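Side-chain contacts in SusD homolog (Bacteroides thetaiotaomicron, PDB 3SGH), which probably binds glycans at the outer membrane as a SusD-like lipoprotein and helps deliver them to a partner transporter: residues M220-V223 / G224-S227; T272-T275 / Q276-A279; T296-A299 / N300-K303; A320-A323 / F324-E328. One frame throughout, in Å; residues are numbered along the deposited sequence. Where two conformers were deposited one is given.

Contact 1 (M220-V223 / G224-S227); sequences MESV and GDSS
Asp-225 folds back over the start of its own turn, its side chain lying against Met-220 and the backbone of Glu-221 and Ser-222. Its CB sits 3.1 Å from Ser-222 O and also touches Met-220 CB and CG. Met-220, deposited as selenomethionine, runs past it in the opposite direction, extended beyond CG, and brings CE within 3.5 Å of Asp-225 O. With chi1 at -64°, CG of Asp-225 stays beside its own backbone N, which turns the carboxylate back toward the preceding peptides. At the tip OD2 takes two N-H groups. Glu-221 N comes in almost straight (2.9 Å from OD2, 170° at the hydrogen) on the lone pair that faces away from OD1, while Ser-222 N, 3.1 Å from the same OD2, arrives from above the carboxylate plane. OD1 instead receives a proton from a water that also reaches Ser-222 OG, and makes a salt bridge with Lys-186 of helix 181-198. Gripped at both oxygens, the carboxylate has little scope to rotate, and the lysine would probably favour its charged form. The backbone answers in the other direction: Asp-225 N donates to Ser-222 O at 2.8 Å, and Ser-226 N to Val-223 O at 3.2 Å. These bonds reaching three residues back make a short 3-10 turn, tied off by an aspartate side chain, that joins helix 204-217 to strand 227-229 in the alpha-alpha superhelix of this SusD-like fold.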
# COMPACT_ATOMS: atom_id res chain seq x y z
N MSE A 220 -7.21 -9.77 11.73
CA MSE A 220 -5.96 -10.01 12.48
C MSE A 220 -6.05 -9.33 13.85
O MSE A 220 -6.61 -8.23 13.99
CB MSE A 220 -4.75 -9.47 11.74
CG MSE A 220 -4.47 -10.13 10.44
SE MSE A 220 -2.92 -9.30 9.63
CE MSE A 220 -2.95 -10.44 8.06
N GLU A 221 -5.53 -10.01 14.88
CA GLU A 221 -5.61 -9.51 16.26
C GLU A 221 -4.27 -9.45 17.00
O GLU A 221 -4.15 -8.66 17.92
CB GLU A 221 -6.55 -10.37 17.09
CG GLU A 221 -7.98 -10.30 16.60
CD GLU A 221 -8.68 -9.00 16.96
OE1 GLU A 221 -8.03 -8.03 17.43
OE2 GLU A 221 -9.93 -8.95 16.79
N SER A 222 -3.28 -10.20 16.54
CA SER A 222 -1.98 -10.24 17.20
C SER A 222 -0.85 -10.31 16.18
O SER A 222 -1.07 -10.66 15.00
CB SER A 222 -1.89 -11.46 18.11
OG SER A 222 -1.94 -12.66 17.36
N VAL A 223 0.36 -9.98 16.63
CA VAL A 223 1.52 -9.94 15.71
C VAL A 223 1.79 -11.26 15.00
O VAL A 223 2.29 -11.26 13.87
CB VAL A 223 2.81 -9.39 16.40
CG1 VAL A 223 2.61 -7.94 16.80
CG2 VAL A 223 3.23 -10.24 17.59
N GLY A 224 1.43 -12.39 15.62
CA GLY A 224 1.58 -13.71 14.99
C GLY A 224 0.68 -13.91 13.79
O GLY A 224 0.83 -14.86 13.04
N ASP A 225 -0.28 -13.02 13.62
CA ASP A 225 -1.19 -13.07 12.49
C ASP A 225 -0.66 -12.37 11.22
O ASP A 225 -1.18 -12.58 10.11
CB ASP A 225 -2.52 -12.41 12.87
CG ASP A 225 -3.26 -13.14 13.99
OD1 ASP A 225 -3.02 -14.33 14.21
OD2 ASP A 225 -4.13 -12.51 14.67
N SER A 226 0.34 -11.51 11.38
CA SER A 226 0.86 -10.71 10.29
C SER A 226 1.41 -11.59 9.19
O SER A 226 1.96 -12.66 9.46
CB SER A 226 1.96 -9.78 10.80
OG SER A 226 1.39 -8.82 11.74
N SER A 227 1.30 -11.12 7.95
CA SER A 227 1.78 -11.85 6.78
C SER A 227 3.07 -11.26 6.24
O SER A 227 3.12 -10.04 5.92
CB SER A 227 0.74 -11.80 5.66
OG SER A 227 1.24 -12.46 4.51
O HOH W 1 1.18 -13.35 18.52
O HOH W 2 -1.40 -15.23 16.14

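Contact 2 (T272-T275 / Q276-A279); sequences TPQT and QTAA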
# COMPACT_ATOMS: atom_id res chain seq x y z
N THR A 272 18.22 3.51 8.82
CA THR A 272 19.58 3.70 9.30
C THR A 272 19.84 5.19 9.43
O THR A 272 19.29 5.97 8.66
CB THR A 272 20.61 3.11 8.33
OG1 THR A 272 20.50 3.75 7.04
CG2 THR A 272 20.38 1.63 8.19
N PRO A 273 20.67 5.58 10.40
CA PRO A 273 21.13 6.96 10.52
C PRO A 273 21.90 7.37 9.26
O PRO A 273 22.60 6.53 8.67
CB PRO A 273 22.10 6.90 11.71
CG PRO A 273 21.51 5.86 12.56
CD PRO A 273 21.03 4.80 11.60
N GLN A 274 21.77 8.63 8.86
CA GLN A 274 22.56 9.18 7.76
C GLN A 274 24.02 9.16 8.12
O GLN A 274 24.37 9.32 9.29
CB GLN A 274 22.10 10.58 7.37
CG GLN A 274 22.32 11.66 8.41
CD GLN A 274 23.71 12.26 8.38
OE1 GLN A 274 24.43 12.23 7.35
NE2 GLN A 274 24.08 12.89 9.50
N THR A 275 24.88 8.94 7.13
CA THR A 275 26.32 8.91 7.36
C THR A 275 27.06 9.92 6.46
O THR A 275 28.30 9.87 6.34
CB THR A 275 26.89 7.51 7.12
OG1 THR A 275 26.62 7.14 5.75
CG2 THR A 275 26.28 6.49 8.13
N GLN A 276 26.31 10.82 5.85
CA GLN A 276 26.91 11.86 4.99
C GLN A 276 27.76 12.82 5.82
O GLN A 276 28.84 13.25 5.36
CB GLN A 276 25.81 12.64 4.26
CG GLN A 276 26.34 13.70 3.29
CD GLN A 276 27.26 13.11 2.20
OE1 GLN A 276 27.02 12.00 1.67
NE2 GLN A 276 28.30 13.88 1.84
N THR A 277 27.28 13.16 7.01
CA THR A 277 27.98 14.04 7.93
C THR A 277 28.18 13.36 9.26
O THR A 277 27.62 12.28 9.48
CB THR A 277 27.18 15.35 8.18
OG1 THR A 277 26.12 15.12 9.12
CG2 THR A 277 26.60 15.91 6.89
N ALA A 278 28.91 14.01 10.16
CA ALA A 278 29.19 13.49 11.50
C ALA A 278 28.01 13.59 12.47
O ALA A 278 28.12 13.08 13.61
CB ALA A 278 30.45 14.19 12.12
N ALA A 279 26.92 14.24 12.08
CA ALA A 279 25.79 14.52 13.02
C ALA A 279 25.01 13.29 13.42
O ALA A 279 24.38 13.27 14.47
CB ALA A 279 24.83 15.56 12.45
O HOH W 3 26.67 10.52 10.89
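Gln-274 crosses Thr-277 obliquely, laying its side-chain amide against the hydroxyl and backbone N of that residue. The setting is an irregular surface loop after helix 267-270, and Thr-277 begins an ST turn in it: its OG1 accepts from the backbone N of Ala-279, 3.2 Å away. In the glutamine, CG sits between the backbone N and the carbonyl carbon (chi1 66°) and the chain bends at chi2 (84°), bringing the amide back to the residues that follow. OE1 then accepts from Thr-277 N at 3.0 Å, in the carbonyl plane and on a lone pair, in a nearly straight bond (164° at the hydrogen). Gln-276 N lies nearer, 2.8 Å from OE1, but its N-H is badly aimed and the bond is weak. On the other side of the amide, NE2 donates to Thr-277 OG1 at 3.0 Å, with the oxygen tilted from the amide plane, and NE2 also donates to the carbonyl O of Gly-280. Bonds from both ends fix which way round the amide lies. Gln-274 is buried, while the residues around it are partly or fully exposed. Gln-276 sends its own side chain away from the turn, where its OE1 is bonded to ND2 of Asn-300. Thr-277 OG1 is thus the meeting point of two donors, Gln-274 NE2 and Ala-279 N, and the methyl CB of Ala-279 lies 4.0 Å from the same NE2.

Contact 3 (T296-A299 / N300-K303); sequences TVYA and NYSK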
# COMPACT_ATOMS: atom_id res chain seq x y z
N THR A 296 24.05 9.01 -6.43
CA THR A 296 25.26 9.17 -5.64
C THR A 296 25.13 10.30 -4.61
O THR A 296 25.70 10.21 -3.52
CB THR A 296 26.48 9.42 -6.52
OG1 THR A 296 26.28 10.64 -7.25
CG2 THR A 296 26.67 8.24 -7.49
N VAL A 297 24.34 11.31 -4.94
CA VAL A 297 24.10 12.46 -4.05
C VAL A 297 23.43 12.02 -2.73
O VAL A 297 23.79 12.52 -1.66
CB VAL A 297 23.25 13.54 -4.79
CG1 VAL A 297 22.69 14.59 -3.86
CG2 VAL A 297 24.13 14.17 -5.92
N TYR A 298 22.51 11.06 -2.84
CA TYR A 298 21.70 10.61 -1.73
C TYR A 298 22.17 9.28 -1.13
O TYR A 298 21.52 8.70 -0.26
CB TYR A 298 20.24 10.58 -2.16
CG TYR A 298 19.66 11.98 -2.33
CD1 TYR A 298 19.62 12.89 -1.25
CD2 TYR A 298 19.15 12.40 -3.55
CE1 TYR A 298 19.08 14.18 -1.41
CE2 TYR A 298 18.60 13.70 -3.71
CZ TYR A 298 18.57 14.57 -2.62
OH TYR A 298 17.98 15.84 -2.78
N ALA A 299 23.34 8.82 -1.55
CA ALA A 299 23.81 7.49 -1.15
C ALA A 299 23.90 7.32 0.37
O ALA A 299 23.64 6.24 0.89
CB ALA A 299 25.19 7.16 -1.84
N ASN A 300 24.28 8.38 1.09
CA ASN A 300 24.49 8.30 2.53
C ASN A 300 23.40 8.93 3.41
O ASN A 300 23.60 9.12 4.61
CB ASN A 300 25.86 8.90 2.87
CG ASN A 300 26.97 8.26 2.09
OD1 ASN A 300 27.01 7.04 1.98
ND2 ASN A 300 27.86 9.06 1.52
N TYR A 301 22.24 9.22 2.82
CA TYR A 301 21.07 9.55 3.57
C TYR A 301 20.49 8.27 4.21
O TYR A 301 20.95 7.17 3.90
CB TYR A 301 20.04 10.27 2.68
CG TYR A 301 20.36 11.73 2.37
CD1 TYR A 301 21.60 12.10 1.80
CD2 TYR A 301 19.39 12.76 2.56
CE1 TYR A 301 21.90 13.43 1.48
CE2 TYR A 301 19.68 14.07 2.21
CZ TYR A 301 20.94 14.40 1.69
OH TYR A 301 21.25 15.68 1.36
N SER A 302 19.51 8.41 5.09
CA SER A 302 18.91 7.25 5.74
C SER A 302 18.37 6.21 4.74
O SER A 302 17.61 6.56 3.81
CB SER A 302 17.80 7.65 6.68
OG SER A 302 18.33 8.31 7.80
N LYS A 303 18.73 4.96 4.99
CA LYS A 303 18.26 3.83 4.22
C LYS A 303 17.09 3.17 4.90
O LYS A 303 16.84 3.36 6.10
CB LYS A 303 19.37 2.81 4.04
CG LYS A 303 20.64 3.37 3.40
CD LYS A 303 21.76 2.34 3.24
CE LYS A 303 22.51 2.15 4.58
NZ LYS A 303 23.70 1.17 4.57
O HOH W 4 24.73 11.14 0.57
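Similar first torsions, chi1 -71° at Tyr-298 and -76° at Tyr-301, set each CG beside its own backbone N and swing both rings to one side of the chain, where they meet. The backbone beneath them makes a type I beta turn from Tyr-298 to Tyr-301, closed by Tyr-301 N donating to Tyr-298 O at 3.2 Å, and a second type I turn, from Thr-296 to Ala-299, overlaps it. The rings form a T-shaped (edge-to-face) pair with centroids 4.8 Å apart and planes at 82°. Tyr-298 supplies the edge: its CD1 stands over the centre of the Tyr-301 face, and its CE1 leans toward the hydroxyl end, 3.6 Å from Tyr-301 CZ. Over one face of the Tyr-298 ring lies Val-297 CG1, 4.0 Å above its plane. The hydroxyls have different acid partners, Tyr-298 OH bonding to Glu-291 just upstream in the same region and Tyr-301 OH to Asp-376 farther along the chain. His-382 also meets the Tyr-298 ring, and Leu-378 and Ile-379 pack against Tyr-301; both tyrosines are buried. A water lying at the edge of the Tyr-301 ring, in its plane, completes the turn by donating to Val-297 O and accepting from Asn-300 N, each 2.8 Å from its oxygen.

Contact 4 (A320-A323 / F324-E328); sequences AEAA and FLRAE
Phe-324 and Ala-323, with Leu-325 next to them, bury the most surface in these two and a half turns of helix 319-331. Phe-324 keeps its CG beside the backbone N (chi1 -71°), which brings CD2 to 3.2 Å from Ala-320 O, while CE2 reaches the methyl CB of Ala-320 at 4.2 Å. The same carbonyl accepts from Phe-324 N at 3.0 Å. Leu-325 repeats the arrangement one residue on: its CG lies over Glu-321 O, and its CD1 crosses the aliphatic part of Glu-321, 3.8 Å from CG. Ala-323 offers only a methyl, and its carbonyl takes the N-H of Ala-327 at 2.9 Å. Arg-326 keeps the helix bond, its N 3.2 Å from Ala-322 O, and adds a second from its side chain: bent at chi3 (-70°), it turns NE back to 3.0 Å from that oxygen, near the guanidinium plane and from the opposite face of the carbonyl. One buried oxygen is thus satisfied twice. Helices 181-198, 340-354 and 403-417 pack against this segment, whose buried side chains include charged ones: the salt bridge to Glu-221 offsets the guanidinium's charge, and Arg-194 probably favours the charged form of Glu-321.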
# COMPACT_ATOMS: atom_id res chain seq x y z
N ALA A 320 -1.43 -4.69 13.00
CA ALA A 320 -1.75 -3.29 13.36
C ALA A 320 -2.77 -2.66 12.40
O ALA A 320 -3.61 -1.86 12.84
CB ALA A 320 -0.44 -2.43 13.42
N GLU A 321 -2.72 -3.01 11.12
CA GLU A 321 -3.62 -2.40 10.13
C GLU A 321 -5.07 -2.73 10.46
O GLU A 321 -5.94 -1.86 10.31
CB GLU A 321 -3.29 -2.87 8.71
CG GLU A 321 -4.07 -2.09 7.66
CD GLU A 321 -3.81 -2.50 6.21
OE1 GLU A 321 -2.87 -3.29 5.97
OE2 GLU A 321 -4.52 -1.97 5.32
N ALA A 322 -5.33 -3.96 10.93
CA ALA A 322 -6.71 -4.35 11.30
C ALA A 322 -7.26 -3.51 12.44
O ALA A 322 -8.48 -3.20 12.49
CB ALA A 322 -6.82 -5.85 11.63
N ALA A 323 -6.39 -3.15 13.38
CA ALA A 323 -6.80 -2.32 14.51
C ALA A 323 -7.11 -0.91 14.01
O ALA A 323 -8.14 -0.33 14.34
CB ALA A 323 -5.74 -2.31 15.57
N PHE A 324 -6.23 -0.35 13.17
CA PHE A 324 -6.44 1.02 12.68
C PHE A 324 -7.63 1.13 11.73
O PHE A 324 -8.28 2.16 11.71
CB PHE A 324 -5.19 1.63 12.03
CG PHE A 324 -4.09 1.95 13.01
CD1 PHE A 324 -4.23 2.99 13.94
CD2 PHE A 324 -2.92 1.23 12.98
CE1 PHE A 324 -3.22 3.26 14.83
CE2 PHE A 324 -1.88 1.50 13.86
CZ PHE A 324 -2.02 2.51 14.79
N LEU A 325 -7.91 0.08 10.96
CA LEU A 325 -9.10 0.05 10.10
C LEU A 325 -10.37 0.12 10.96
O LEU A 325 -11.31 0.89 10.67
CB LEU A 325 -9.08 -1.22 9.24
CG LEU A 325 -8.04 -1.18 8.08
CD1 LEU A 325 -7.87 -2.56 7.53
CD2 LEU A 325 -8.41 -0.17 7.00
N ARG A 326 -10.38 -0.68 12.04
CA ARG A 326 -11.50 -0.69 12.98
C ARG A 326 -11.62 0.64 13.73
O ARG A 326 -12.72 1.09 14.01
CB ARG A 326 -11.39 -1.89 13.96
CG ARG A 326 -11.72 -3.21 13.27
CD ARG A 326 -11.59 -4.41 14.19
NE ARG A 326 -10.20 -4.66 14.52
CZ ARG A 326 -9.79 -5.59 15.39
NH1 ARG A 326 -10.67 -6.37 16.01
NH2 ARG A 326 -8.51 -5.75 15.62
N ALA A 327 -10.50 1.29 14.03
CA ALA A 327 -10.56 2.59 14.69
C ALA A 327 -11.29 3.57 13.79
O ALA A 327 -12.16 4.28 14.24
CB ALA A 327 -9.14 3.10 15.03
N GLU A 328 -10.93 3.61 12.49
CA GLU A 328 -11.58 4.49 11.55
C GLU A 328 -13.06 4.13 11.41
O GLU A 328 -13.89 5.01 11.40
CB GLU A 328 -10.88 4.52 10.17
CG GLU A 328 -11.58 5.53 9.26
CD GLU A 328 -10.91 5.81 7.93
OE1 GLU A 328 -9.94 5.11 7.56
OE2 GLU A 328 -11.41 6.76 7.25

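The four contacts fall into two pairs on separate parts of the chain, with about 19 to 20 Å between their nearest atoms. Contact 4 lies wholly buried in a helix and contact 1, partly buried, in the turn packed beside it; the salt bridge from Glu-221 to Arg-326 joins them. Contacts 2 and 3 share the long irregular region between helix 267-270 and strand 314-317, where Thr-275 N probably bonds Asn-300 O and Thr-272 OG1 the N of Lys-303. Chemistry follows place: methyls, repeating helix bonds and buried charges in contact 4, a carboxylate gripping peptides in contact 1, paired aromatic rings in contact 3, and the amide of a buried glutamine within a surface loop in contact 2.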